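Side-chain contacts in Bd3460 (Bdellovibrio bacteriovorus, PDB 5CEC), which binds the predatory endopeptidase Bd3459 through a stack of ankyrin repeats and probably protects the predator from its own enzyme: residues Thr65-Ala70 against Lys80-Lys85; Thr133-Ala138 against Lys144-Ile149; Ala167-Ala172 against Leu201-Glu206. One frame throughout, in Å; residues are numbered along the deposited sequence.

Contact 1: residues Thr65-Ala70 against Lys80-Lys85; sequences TPLMNA and KFLLSK
The flat peptide group joining Pro66 to Leu67 has one face covered by the CD1 methyl of Leu82, which stands 3.8 Å from Pro66 C and 3.7 Å from Leu67 N. At the margin of this platform the same methyl meets the pyrrolidine ring at Pro66 CB, 4.0 Å away, and, one helical turn on, the methyl of Ala70 (CB to Leu82 CD1 4.3 Å). Leu82 gets there with CG anti to its carbonyl carbon (chi1 -66°), while Leu67 and Leu82 run by one another with opposite headings, which brings Leu67 CD1 to 4.2 Å from Leu82 CB. The two segments belong to the antiparallel helix pair of a predicted ankyrin repeat, at 157° to each other, and Thr65-Pro66-Leu67-Met68 occupies the place of the familiar TPLH sequence. Thr65 is the N-cap: its OG1 accepts from Met68 N at 3.1 Å in a nearly straight bond, and the two residues form a capping box. Thr65 O is gripped twice by Asn69, by the backbone N and by ND2 at 3.0 Å, the amide nitrogen standing above the carbonyl plane. Beyond the pair, Pro66 rests on Leu33 and Asn34 of helix 31-39, whereas Leu83 reaches Leu115 of helix 109-117.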
loop_
_atom_site.group_PDB
_atom_site.type_symbol
_atom_site.label_atom_id
_atom_site.label_comp_id
_atom_site.label_asym_id
_atom_site.label_seq_id
_atom_site.Cartn_x
_atom_site.Cartn_y
_atom_site.Cartn_z
ATOM N N THR B 65 -20.236 -1.278 -11.729
ATOM C CA THR B 65 -19.742 -1.421 -13.093
ATOM C C THR B 65 -18.243 -1.717 -13.078
ATOM O O THR B 65 -17.566 -1.500 -12.070
ATOM C CB THR B 65 -19.895 -0.112 -13.851
ATOM O OG1 THR B 65 -19.147 0.911 -13.178
ATOM C CG2 THR B 65 -21.364 0.287 -13.974
ATOM N N PRO B 66 -17.698 -2.158 -14.222
ATOM C CA PRO B 66 -16.243 -2.252 -14.353
ATOM C C PRO B 66 -15.523 -0.968 -13.987
ATOM O O PRO B 66 -14.456 -1.014 -13.340
ATOM C CB PRO B 66 -16.054 -2.569 -15.845
ATOM C CG PRO B 66 -17.296 -3.311 -16.206
ATOM C CD PRO B 66 -18.396 -2.712 -15.403
ATOM N N LEU B 67 -16.030 0.165 -14.453
ATOM C CA LEU B 67 -15.354 1.427 -14.184
ATOM C C LEU B 67 -15.286 1.720 -12.690
ATOM O O LEU B 67 -14.264 2.220 -12.201
ATOM C CB LEU B 67 -16.058 2.573 -14.923
ATOM C CG LEU B 67 -15.359 3.923 -14.819
ATOM C CD1 LEU B 67 -14.028 3.915 -15.521
ATOM C CD2 LEU B 67 -16.243 5.040 -15.316
ATOM N N MET B 68 -16.380 1.480 -11.970
ATOM C CA MET B 68 -16.369 1.683 -10.510
ATOM C C MET B 68 -15.332 0.808 -9.840
ATOM O O MET B 68 -14.642 1.271 -8.932
ATOM C CB MET B 68 -17.732 1.411 -9.899
ATOM C CG MET B 68 -18.814 2.416 -10.237
ATOM S SD MET B 68 -20.388 1.679 -9.753
ATOM C CE MET B 68 -21.495 2.604 -10.794
ATOM N N ASN B 69 -15.264 -0.450 -10.243
ATOM C CA ASN B 69 -14.261 -1.349 -9.725
ATOM C C ASN B 69 -12.842 -0.867 -9.987
ATOM O O ASN B 69 -12.010 -0.888 -9.082
ATOM C CB ASN B 69 -14.469 -2.741 -10.322
ATOM C CG ASN B 69 -15.496 -3.551 -9.580
ATOM O OD1 ASN B 69 -15.197 -4.110 -8.541
ATOM N ND2 ASN B 69 -16.708 -3.630 -10.111
ATOM N N ALA B 70 -12.550 -0.433 -11.218
ATOM C CA ALA B 70 -11.219 0.053 -11.558
ATOM C C ALA B 70 -10.874 1.308 -10.758
ATOM O O ALA B 70 -9.738 1.484 -10.324
ATOM C CB ALA B 70 -11.130 0.343 -13.039
ATOM N N LYS B 80 -8.221 4.171 -17.880
ATOM C CA LYS B 80 -7.967 4.777 -19.184
ATOM C C LYS B 80 -8.483 3.894 -20.318
ATOM O O LYS B 80 -9.069 4.395 -21.296
ATOM C CB LYS B 80 -6.472 5.047 -19.365
ATOM C CG LYS B 80 -5.918 6.197 -18.552
ATOM C CD LYS B 80 -4.409 6.336 -18.768
ATOM C CE LYS B 80 -3.855 7.643 -18.220
ATOM N NZ LYS B 80 -2.432 7.849 -18.644
ATOM N N PHE B 81 -8.262 2.584 -20.193
ATOM C CA PHE B 81 -8.759 1.625 -21.172
ATOM C C PHE B 81 -10.288 1.670 -21.286
ATOM O O PHE B 81 -10.862 1.741 -22.384
ATOM C CB PHE B 81 -8.277 0.203 -20.840
ATOM C CG PHE B 81 -8.891 -0.862 -21.707
ATOM C CD1 PHE B 81 -8.518 -0.980 -23.044
ATOM C CD2 PHE B 81 -9.878 -1.719 -21.211
ATOM C CE1 PHE B 81 -9.096 -1.943 -23.854
ATOM C CE2 PHE B 81 -10.464 -2.689 -22.030
ATOM C CZ PHE B 81 -10.067 -2.802 -23.349
ATOM N N LEU B 82 -10.967 1.691 -20.152
ATOM C CA LEU B 82 -12.427 1.770 -20.162
ATOM C C LEU B 82 -12.949 3.109 -20.685
ATOM O O LEU B 82 -13.947 3.145 -21.414
ATOM C CB LEU B 82 -12.986 1.510 -18.776
ATOM C CG LEU B 82 -12.753 0.084 -18.263
ATOM C CD1 LEU B 82 -13.137 -0.052 -16.792
ATOM C CD2 LEU B 82 -13.455 -0.981 -19.100
ATOM N N LEU B 83 -12.269 4.210 -20.368
ATOM C CA LEU B 83 -12.642 5.510 -20.939
ATOM C C LEU B 83 -12.530 5.499 -22.470
ATOM O O LEU B 83 -13.364 6.109 -23.164
ATOM C CB LEU B 83 -11.780 6.649 -20.355
ATOM C CG LEU B 83 -11.963 6.927 -18.872
ATOM C CD1 LEU B 83 -10.986 7.965 -18.401
ATOM C CD2 LEU B 83 -13.352 7.402 -18.598
ATOM N N SER B 84 -11.553 4.782 -23.002
ATOM C CA SER B 84 -11.401 4.674 -24.461
ATOM C C SER B 84 -12.556 3.908 -25.111
ATOM O O SER B 84 -12.788 4.063 -26.300
ATOM C CB SER B 84 -10.056 4.037 -24.815
ATOM O OG SER B 84 -10.083 2.615 -24.748
ATOM N N LYS B 85 -13.273 3.091 -24.334
ATOM C CA LYS B 85 -14.487 2.413 -24.793
ATOM C C LYS B 85 -15.751 3.255 -24.597
ATOM O O LYS B 85 -16.849 2.790 -24.898
ATOM C CB LYS B 85 -14.648 1.066 -24.083
ATOM C CG LYS B 85 -13.464 0.111 -24.253
ATOM C CD LYS B 85 -13.258 -0.296 -25.712
ATOM C CE LYS B 85 -12.076 -1.240 -25.899
ATOM N NZ LYS B 85 -11.694 -1.368 -27.333
#

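Contact 2: residues Thr133-Ala138 against Lys144-Ile149; sequences TLFMRA and KTAESI
Ile149 reaches from helix 143-152 into the angle between Leu134, Phe135 and Ala138. Its CB heads toward the opposing helix and divides the work between two branches. CG2, anti to the backbone N, goes to Phe135, lying 3.9 Å from Phe135 CB and close to the rim of the ring at CD1. CG1 leads the other way, where the Ile149 and Leu134 side chains pass at a slant, and the extended chi2 of 164° carries CD1 onward until it sits 3.7 Å from Leu134 CD2 and 3.9 Å from Ala138 CB. One turn before Ile149, Ala146 comes opposite Ala138, and these small residues let the backbones close in: Ala138 CA and Ala146 CA are 5.0 Å apart, and the helix axes approach to 8.7 Å in an antiparallel helix hairpin, as in ankyrin-repeat proteins. Phe135 turns its edge to Ala146, with CE1 3.5 Å from Ala146 O, which lies in the ring plane, and 3.8 Å from Ala146 CB. Thr145 turns CG2 toward Ala138, while its OG1 is hydrogen-bonded to Glu113. With no hydrogen bond between the segments, cohesion must come from apolar burial, perhaps aided by the partly positive C-H edge of Phe135 pointing at a carbonyl oxygen.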
loop_
_atom_site.group_PDB
_atom_site.type_symbol
_atom_site.label_atom_id
_atom_site.label_comp_id
_atom_site.label_asym_id
_atom_site.label_seq_id
_atom_site.Cartn_x
_atom_site.Cartn_y
_atom_site.Cartn_z
ATOM N N THR B 133 -20.300 16.222 0.144
ATOM C CA THR B 133 -20.002 16.443 -1.262
ATOM C C THR B 133 -18.656 15.839 -1.624
ATOM O O THR B 133 -17.778 15.684 -0.770
ATOM C CB THR B 133 -19.995 17.923 -1.653
ATOM O OG1 THR B 133 -18.926 18.572 -0.956
ATOM C CG2 THR B 133 -21.323 18.583 -1.326
ATOM N N LEU B 134 -18.485 15.511 -2.890
ATOM C CA LEU B 134 -17.167 15.103 -3.409
ATOM C C LEU B 134 -16.091 16.136 -3.044
ATOM O O LEU B 134 -14.972 15.779 -2.636
ATOM C CB LEU B 134 -17.208 14.928 -4.920
ATOM C CG LEU B 134 -15.990 14.268 -5.545
ATOM C CD1 LEU B 134 -16.054 12.757 -5.307
ATOM C CD2 LEU B 134 -15.920 14.557 -7.031
ATOM N N PHE B 135 -16.432 17.410 -3.226
ATOM C CA PHE B 135 -15.491 18.484 -2.897
ATOM C C PHE B 135 -15.032 18.398 -1.450
ATOM O O PHE B 135 -13.837 18.523 -1.175
ATOM C CB PHE B 135 -16.072 19.888 -3.152
ATOM C CG PHE B 135 -15.126 20.952 -2.707
ATOM C CD1 PHE B 135 -13.964 21.187 -3.405
ATOM C CD2 PHE B 135 -15.361 21.650 -1.532
ATOM C CE1 PHE B 135 -13.028 22.101 -2.935
ATOM C CE2 PHE B 135 -14.439 22.533 -1.037
ATOM C CZ PHE B 135 -13.271 22.778 -1.749
ATOM N N MET B 136 -15.973 18.213 -0.528
ATOM C CA MET B 136 -15.606 18.114 0.880
ATOM C C MET B 136 -14.612 17.011 1.165
ATOM O O MET B 136 -13.665 17.192 1.910
ATOM C CB MET B 136 -16.853 17.914 1.755
ATOM C CG MET B 136 -17.663 19.155 1.877
ATOM S SD MET B 136 -19.266 18.882 2.649
ATOM C CE MET B 136 -18.798 18.567 4.344
ATOM N N ARG B 137 -14.842 15.858 0.584
ATOM C CA ARG B 137 -13.989 14.723 0.806
ATOM C C ARG B 137 -12.584 14.990 0.258
ATOM O O ARG B 137 -11.565 14.703 0.910
ATOM C CB ARG B 137 -14.617 13.446 0.225
ATOM C CG ARG B 137 -13.839 12.175 0.536
ATOM C CD ARG B 137 -13.630 11.894 2.018
ATOM N NE ARG B 137 -14.891 12.021 2.760
ATOM C CZ ARG B 137 -15.835 11.077 2.873
ATOM N NH1 ARG B 137 -15.631 9.865 2.402
ATOM N NH2 ARG B 137 -16.979 11.369 3.466
ATOM N N ALA B 138 -12.507 15.525 -0.959
ATOM C CA ALA B 138 -11.205 15.927 -1.532
ATOM C C ALA B 138 -10.525 17.024 -0.706
ATOM O O ALA B 138 -9.319 16.983 -0.485
ATOM C CB ALA B 138 -11.396 16.378 -2.964
ATOM N N LYS B 144 -4.900 19.117 -4.835
ATOM C CA LYS B 144 -4.922 19.189 -6.294
ATOM C C LYS B 144 -6.306 18.799 -6.808
ATOM O O LYS B 144 -6.849 19.488 -7.656
ATOM C CB LYS B 144 -3.847 18.279 -6.884
ATOM C CG LYS B 144 -3.809 18.245 -8.409
ATOM C CD LYS B 144 -2.630 17.423 -8.914
ATOM C CE LYS B 144 -2.617 17.351 -10.434
ATOM N NZ LYS B 144 -1.479 16.537 -10.945
ATOM N N THR B 145 -6.878 17.709 -6.298
ATOM C CA THR B 145 -8.198 17.292 -6.755
ATOM C C THR B 145 -9.291 18.230 -6.259
ATOM O O THR B 145 -10.217 18.533 -6.988
ATOM C CB THR B 145 -8.468 15.815 -6.429
ATOM O OG1 THR B 145 -7.622 15.005 -7.246
ATOM C CG2 THR B 145 -9.904 15.426 -6.732
ATOM N N ALA B 146 -9.157 18.748 -5.045
ATOM C CA ALA B 146 -10.115 19.739 -4.579
ATOM C C ALA B 146 -10.143 20.945 -5.559
ATOM O O ALA B 146 -11.212 21.461 -5.897
ATOM C CB ALA B 146 -9.768 20.183 -3.156
ATOM N N GLU B 147 -8.962 21.409 -5.965
ATOM C CA GLU B 147 -8.829 22.507 -6.952
ATOM C C GLU B 147 -9.445 22.118 -8.302
ATOM O O GLU B 147 -10.133 22.919 -8.909
ATOM C CB GLU B 147 -7.363 22.942 -7.104
ATOM C CG GLU B 147 -6.830 23.628 -5.875
ATOM C CD GLU B 147 -5.410 24.110 -5.956
ATOM O OE1 GLU B 147 -4.574 23.489 -6.639
ATOM O OE2 GLU B 147 -5.122 25.129 -5.290
ATOM N N SER B 148 -9.195 20.896 -8.766
ATOM C CA SER B 148 -9.786 20.445 -10.011
ATOM C C SER B 148 -11.308 20.446 -9.978
ATOM O O SER B 148 -11.957 20.774 -10.974
ATOM C CB SER B 148 -9.255 19.077 -10.409
ATOM O OG SER B 148 -7.852 19.130 -10.688
ATOM N N ILE B 149 -11.869 20.067 -8.848
ATOM C CA ILE B 149 -13.323 20.097 -8.681
ATOM C C ILE B 149 -13.844 21.534 -8.768
ATOM O O ILE B 149 -14.803 21.813 -9.479
ATOM C CB ILE B 149 -13.716 19.394 -7.365
ATOM C CG1 ILE B 149 -13.456 17.895 -7.476
ATOM C CG2 ILE B 149 -15.151 19.694 -6.974
ATOM C CD1 ILE B 149 -13.430 17.184 -6.150
#

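Contact 3: residues Ala167-Ala172 against Leu201-Glu206; sequences ALFAVA and LDVAKE
Phe169 and Val203 meet at about a right angle, the aromatic side chain lying across the direction of the valine. The touching point on the ring is CD2, which touches both valine methyls, 3.9 Å from Val203 CG2 and 4.0 Å from Val203 CG1; CG2 comes in obliquely to the ring. Phe169 holds CG beside its backbone N (chi1 -74°), and this rotation places the ring next to the neighbouring helix. In Val203, CG1 stands opposite the carbonyl carbon while CG2 is flanked by both the backbone N and the carbonyl carbon. That second branch does most of the work: besides the ring it reaches the backbone of the other helix, 3.7 Å from Phe169 O, and the methyl of Ala172, 4.0 Å from Ala172 CB. Ala172 points toward helix 200-206 and is met there by a second methyl, with Ala172 CB and Ala204 CB 4.0 Å apart. At this pair the backbones come close, the CA atoms of Ala172 and Ala204 being 4.8 Å apart, and Ala204 CA directs a C-H toward Ala172 O at 3.6 Å with a bent angle of 131° at the hydrogen. The same oxygen also receives a true hydrogen bond from Thr212 OG1, so this backbone oxygen has a polar partner besides the C-H. Asn194 touches both Phe169 and Val203, closing the contact on the loop side. The two helices run nearly parallel, 22° apart, and 28 residues separate the segments, with helix 177-185 lying between them in sequence. Such side-by-side stacking of equivalent helices from successive helical hairpins is the hallmark of the ankyrin solenoid, here at its C-terminal end.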
loop_
_atom_site.group_PDB
_atom_site.type_symbol
_atom_site.label_atom_id
_atom_site.label_comp_id
_atom_site.label_asym_id
_atom_site.label_seq_id
_atom_site.Cartn_x
_atom_site.Cartn_y
_atom_site.Cartn_z
ATOM N N ALA B 167 -17.062 22.123 3.654
ATOM C CA ALA B 167 -15.670 21.705 3.917
ATOM C C ALA B 167 -15.030 22.445 5.062
ATOM O O ALA B 167 -14.230 21.871 5.797
ATOM C CB ALA B 167 -14.831 21.859 2.667
ATOM N N LEU B 168 -15.385 23.722 5.224
ATOM C CA LEU B 168 -14.850 24.499 6.345
ATOM C C LEU B 168 -15.106 23.823 7.685
ATOM O O LEU B 168 -14.265 23.891 8.574
ATOM C CB LEU B 168 -15.416 25.922 6.323
ATOM C CG LEU B 168 -14.703 26.904 7.259
ATOM C CD1 LEU B 168 -13.305 27.235 6.750
ATOM C CD2 LEU B 168 -15.481 28.195 7.352
ATOM N N PHE B 169 -16.270 23.205 7.831
ATOM C CA PHE B 169 -16.622 22.506 9.075
ATOM C C PHE B 169 -15.765 21.256 9.268
ATOM O O PHE B 169 -15.312 20.957 10.383
ATOM C CB PHE B 169 -18.102 22.090 9.042
ATOM C CG PHE B 169 -19.058 23.218 9.241
ATOM C CD1 PHE B 169 -19.283 24.182 8.263
ATOM C CD2 PHE B 169 -19.762 23.316 10.417
ATOM C CE1 PHE B 169 -20.181 25.192 8.485
ATOM C CE2 PHE B 169 -20.659 24.327 10.644
ATOM C CZ PHE B 169 -20.887 25.267 9.671
ATOM N N ALA B 170 -15.568 20.484 8.196
ATOM C CA ALA B 170 -14.761 19.272 8.308
ATOM C C ALA B 170 -13.326 19.571 8.697
ATOM O O ALA B 170 -12.751 18.914 9.550
ATOM C CB ALA B 170 -14.801 18.504 6.997
ATOM N N VAL B 171 -12.745 20.574 8.044
ATOM C CA VAL B 171 -11.394 21.000 8.346
ATOM C C VAL B 171 -11.318 21.689 9.692
ATOM O O VAL B 171 -10.309 21.563 10.405
ATOM C CB VAL B 171 -10.828 21.859 7.206
ATOM C CG1 VAL B 171 -9.559 22.570 7.577
ATOM C CG2 VAL B 171 -10.720 21.023 5.937
ATOM N N ALA B 172 -12.363 22.399 10.077
ATOM C CA ALA B 172 -12.407 22.974 11.431
ATOM C C ALA B 172 -12.242 21.872 12.466
ATOM O O ALA B 172 -11.536 22.056 13.459
ATOM C CB ALA B 172 -13.713 23.726 11.646
ATOM N N LEU B 201 -16.401 27.585 13.630
ATOM C CA LEU B 201 -15.693 27.830 14.881
ATOM C C LEU B 201 -16.298 26.982 16.015
ATOM O O LEU B 201 -15.560 26.373 16.793
ATOM C CB LEU B 201 -15.769 29.323 15.238
ATOM C CG LEU B 201 -15.177 29.719 16.596
ATOM C CD1 LEU B 201 -13.741 29.232 16.732
ATOM C CD2 LEU B 201 -15.248 31.221 16.763
ATOM N N ASP B 202 -17.632 26.936 16.097
ATOM C CA ASP B 202 -18.301 26.146 17.126
ATOM C C ASP B 202 -17.817 24.679 17.037
ATOM O O ASP B 202 -17.541 24.043 18.060
ATOM C CB ASP B 202 -19.821 26.165 16.970
ATOM C CG ASP B 202 -20.450 27.473 17.376
ATOM O OD1 ASP B 202 -19.883 28.226 18.199
ATOM O OD2 ASP B 202 -21.567 27.713 16.891
ATOM N N VAL B 203 -17.752 24.122 15.835
ATOM C CA VAL B 203 -17.402 22.701 15.730
ATOM C C VAL B 203 -15.921 22.459 15.974
ATOM O O VAL B 203 -15.533 21.398 16.444
ATOM C CB VAL B 203 -17.924 22.013 14.437
ATOM C CG1 VAL B 203 -19.411 22.256 14.275
ATOM C CG2 VAL B 203 -17.155 22.415 13.199
ATOM N N ALA B 204 -15.065 23.434 15.630
ATOM C CA ALA B 204 -13.662 23.339 16.016
ATOM C C ALA B 204 -13.483 23.226 17.529
ATOM O O ALA B 204 -12.735 22.396 18.002
ATOM C CB ALA B 204 -12.877 24.516 15.501
ATOM N N LYS B 205 -14.157 24.102 18.247
ATOM C CA LYS B 205 -14.094 24.080 19.696
ATOM C C LYS B 205 -14.599 22.756 20.249
ATOM O O LYS B 205 -13.971 22.152 21.095
ATOM C CB LYS B 205 -14.939 25.195 20.284
ATOM C CG LYS B 205 -14.489 26.601 20.002
ATOM C CD LYS B 205 -15.469 27.536 20.694
ATOM C CE LYS B 205 -15.197 28.978 20.422
ATOM N NZ LYS B 205 -16.353 29.759 20.961
ATOM N N GLU B 206 -15.710 22.289 19.720
ATOM C CA GLU B 206 -16.300 21.037 20.163
ATOM C C GLU B 206 -15.390 19.817 19.924
ATOM O O GLU B 206 -15.349 18.908 20.758
ATOM C CB GLU B 206 -17.656 20.864 19.478
ATOM C CG GLU B 206 -18.406 19.596 19.843
ATOM C CD GLU B 206 -19.716 19.449 19.096
ATOM O OE1 GLU B 206 -19.715 19.590 17.876
ATOM O OE2 GLU B 206 -20.769 19.178 19.703
#

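The contacts follow one another along the chain and along the elongated ankyrin stack. Contact 1 lies about 21 Å, centre to centre, from contact 2, and contact 2 about 18 Å from contact 3; contacts 1 and 3, about 37 Å apart, sit on opposite sides of the chain's centre. Contacts 1 and 2 each close an antiparallel helix pair, whereas contact 3 joins the nearly parallel helices 167-174 and 200-206. Contacts 2 and 3 touch directly, Phe135 and Met136 of helix 134-141 packing on Ala167. Packing within and between hairpins builds the solenoid; Arg137, on a segment of contact 2, also packs on Gln400 of the Bd3459 chain.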